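Local coordinates for capsid protein VP1 (Trichodysplasia spinulosa-associated polyomavirus, PDB 6HKV) that forms the pentameric building block of the outer polyomavirus capsid and binds sialylated glycans, consistent with a role in attachment to host cells, at residues C[14-19]-C[262-267]. Sequence-based numbering, arbitrary orientation.
Sequences ITTIEL and NILLRK. With MG (magnesium ion), chain N.
In the beta-sandwich of this polyomavirus coat protein, Thr15 and Ile17 of the strand formed by residues 14-19 pair antiparallel with Leu265 and Ile263 of 262-267, joining a strand near the start of the chain to one near its end. Thr15 N reaches Leu265 O at 3.0 Å, and Leu265 N returns a bond to Thr15 O. Two residues further along each strand, Ile17 N gives a 2.9 Å bond to Ile263 O, and Ile263 N closes the second pair on Ile17 O with a nearly straight N-H...O angle of 175°. The non-hydrogen-bonded pairs alternate with these, and Thr16 CA lies 3.2 Å from Ile263 O in a CA-H...O contact.

Alternation sorts the side chains onto two faces of the jelly-roll sheet. Thr15, Ile17, Ile263 and Leu265 share one. Branched aliphatics suit the apolar packing of the last three, of which Ile263 and Leu265 are buried: Ile17 CG1 meets Leu265 CD1 at 3.8 Å, and Leu234 of strand 233-246 touches both isoleucines. Thr15, whose beta-branching suits an extended strand, turns its methyl CG2 toward Leu265 CB. On the other face, Leu264 CD1 touches two methyls, Ile14 CG2 at a tight 3.4 Å and Thr16 CG2 roughly at right angles to it; with CG anti to the backbone N (chi1 175°), Leu264 extends its branch toward them. Arg266 offers Ile14 CD1 its CB, and its extended chain carries the guanidinium away to a salt bridge with Glu83 on strand 78-91.

Glu18, long and anionic, extends from this face to a magnesium ion, which OE1 binds at 2.5 Å. Three waters and Ser188 O of a neighbouring subunit also ligate the metal, so the ion bridges two subunits, and Tyr260 OH hydrogen-bonds the same OE1.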
loop_
_atom_site.group_PDB
_atom_site.type_symbol
_atom_site.label_atom_id
_atom_site.label_comp_id
_atom_site.label_asym_id
_atom_site.label_seq_id
_atom_site.Cartn_x
_atom_site.Cartn_y
_atom_site.Cartn_z
ATOM N N ILE C 14 1.047 -36.445 -16.003
ATOM C CA ILE C 14 0.496 -35.174 -15.500
ATOM C C ILE C 14 -0.975 -35.378 -15.165
ATOM O O ILE C 14 -1.655 -36.164 -15.809
ATOM C CB ILE C 14 0.644 -34.073 -16.576
ATOM C CG1 ILE C 14 2.113 -33.854 -16.975
ATOM C CG2 ILE C 14 -0.030 -32.771 -16.143
ATOM C CD1 ILE C 14 2.943 -33.229 -15.879
ATOM N N THR C 15 -1.492 -34.656 -14.159
ATOM C CA THR C 15 -2.909 -34.644 -13.876
ATOM C C THR C 15 -3.263 -33.284 -13.268
ATOM O O THR C 15 -2.378 -32.559 -12.829
ATOM C CB THR C 15 -3.322 -35.830 -12.994
ATOM O OG1 THR C 15 -4.720 -36.014 -13.113
ATOM C CG2 THR C 15 -3.006 -35.671 -11.536
ATOM N N THR C 16 -4.543 -32.930 -13.326
ATOM C CA THR C 16 -4.986 -31.637 -12.768
ATOM C C THR C 16 -6.184 -31.929 -11.879
ATOM O O THR C 16 -6.970 -32.834 -12.147
ATOM C CB THR C 16 -5.301 -30.573 -13.831
ATOM O OG1 THR C 16 -6.437 -31.018 -14.550
ATOM C CG2 THR C 16 -4.196 -30.374 -14.840
ATOM N N ILE C 17 -6.279 -31.192 -10.782
ATOM C CA ILE C 17 -7.381 -31.308 -9.864
ATOM C C ILE C 17 -8.030 -29.923 -9.790
ATOM O O ILE C 17 -7.337 -28.936 -9.554
ATOM C CB ILE C 17 -6.891 -31.768 -8.484
ATOM C CG1 ILE C 17 -6.338 -33.204 -8.520
ATOM C CG2 ILE C 17 -7.985 -31.591 -7.455
ATOM C CD1 ILE C 17 -7.366 -34.272 -8.752
ATOM N N GLU C 18 -9.335 -29.888 -10.008
ATOM C CA GLU C 18 -10.098 -28.646 -9.984
ATOM C C GLU C 18 -11.165 -28.820 -8.904
ATOM O O GLU C 18 -11.873 -29.824 -8.912
ATOM C CB GLU C 18 -10.682 -28.403 -11.374
ATOM C CG GLU C 18 -11.409 -27.086 -11.526
ATOM C CD GLU C 18 -11.928 -26.814 -12.916
ATOM O OE1 GLU C 18 -11.582 -25.766 -13.458
ATOM O OE2 GLU C 18 -12.709 -27.632 -13.419
ATOM N N LEU C 19 -11.308 -27.859 -8.001
ATOM C CA LEU C 19 -12.374 -27.914 -7.024
ATOM C C LEU C 19 -12.680 -26.511 -6.502
ATOM O O LEU C 19 -11.941 -25.578 -6.760
ATOM C CB LEU C 19 -11.964 -28.815 -5.864
ATOM C CG LEU C 19 -10.894 -28.251 -4.918
ATOM C CD1 LEU C 19 -11.063 -28.771 -3.527
ATOM C CD2 LEU C 19 -9.523 -28.623 -5.373
ATOM N N ASN C 262 -7.274 -24.756 -9.001
ATOM C CA ASN C 262 -6.870 -25.580 -10.136
ATOM C C ASN C 262 -5.411 -25.959 -9.906
ATOM O O ASN C 262 -4.563 -25.077 -9.997
ATOM C CB ASN C 262 -7.091 -24.846 -11.465
ATOM C CG ASN C 262 -6.758 -25.727 -12.670
ATOM O OD1 ASN C 262 -6.122 -26.775 -12.563
ATOM N ND2 ASN C 262 -7.195 -25.343 -13.848
ATOM N N ILE C 263 -5.148 -27.215 -9.549
ATOM C CA ILE C 263 -3.831 -27.673 -9.148
ATOM C C ILE C 263 -3.261 -28.618 -10.207
ATOM O O ILE C 263 -3.933 -29.572 -10.609
ATOM C CB ILE C 263 -3.897 -28.359 -7.762
ATOM C CG1 ILE C 263 -4.454 -27.394 -6.725
ATOM C CG2 ILE C 263 -2.534 -28.897 -7.354
ATOM C CD1 ILE C 263 -5.121 -27.975 -5.559
ATOM N N LEU C 264 -2.036 -28.330 -10.643
ATOM C CA LEU C 264 -1.334 -29.173 -11.597
ATOM C C LEU C 264 -0.357 -30.075 -10.843
ATOM O O LEU C 264 0.391 -29.584 -9.977
ATOM C CB LEU C 264 -0.590 -28.241 -12.566
ATOM C CG LEU C 264 0.302 -28.956 -13.585
ATOM C CD1 LEU C 264 -0.499 -29.811 -14.603
ATOM C CD2 LEU C 264 1.143 -27.902 -14.294
ATOM N N LEU C 265 -0.391 -31.377 -11.134
ATOM C CA LEU C 265 0.498 -32.339 -10.486
ATOM C C LEU C 265 1.217 -33.179 -11.536
ATOM O O LEU C 265 0.713 -33.357 -12.673
ATOM C CB LEU C 265 -0.294 -33.254 -9.553
ATOM C CG LEU C 265 -1.118 -32.550 -8.471
ATOM C CD1 LEU C 265 -2.588 -32.480 -8.863
ATOM C CD2 LEU C 265 -0.926 -33.311 -7.158
ATOM N N ARG C 266 2.415 -33.644 -11.166
ATOM C CA ARG C 266 3.242 -34.458 -12.058
ATOM C C ARG C 266 3.781 -35.644 -11.258
ATOM O O ARG C 266 3.885 -35.616 -10.046
ATOM C CB ARG C 266 4.388 -33.625 -12.634
ATOM C CG ARG C 266 5.450 -33.248 -11.597
ATOM C CD ARG C 266 6.459 -32.283 -12.162
ATOM N NE ARG C 266 7.391 -31.805 -11.154
ATOM C CZ ARG C 266 8.207 -30.767 -11.305
ATOM N NH1 ARG C 266 8.236 -30.129 -12.465
ATOM N NH2 ARG C 266 8.956 -30.364 -10.279
ATOM N N LYS C 267 4.115 -36.730 -11.961
ATOM C CA LYS C 267 4.641 -37.927 -11.338
ATOM C C LYS C 267 6.126 -37.722 -11.078
ATOM O O LYS C 267 6.865 -37.266 -11.949
ATOM C CB LYS C 267 4.422 -39.154 -12.220
ATOM C CG LYS C 267 3.003 -39.632 -12.334
ATOM C CD LYS C 267 2.890 -40.916 -13.171
ATOM C CE LYS C 267 1.461 -41.404 -13.257
ATOM N NZ LYS C 267 1.435 -42.790 -13.772
HETATM MG MG MG N . -11.814 -25.122 -15.877
HETATM O O HOH W 1 -11.117 -22.722 -15.572
HETATM O O HOH W 2 -11.995 -24.422 -18.158
HETATM O O HOH W 3 -9.673 -25.592 -16.232
#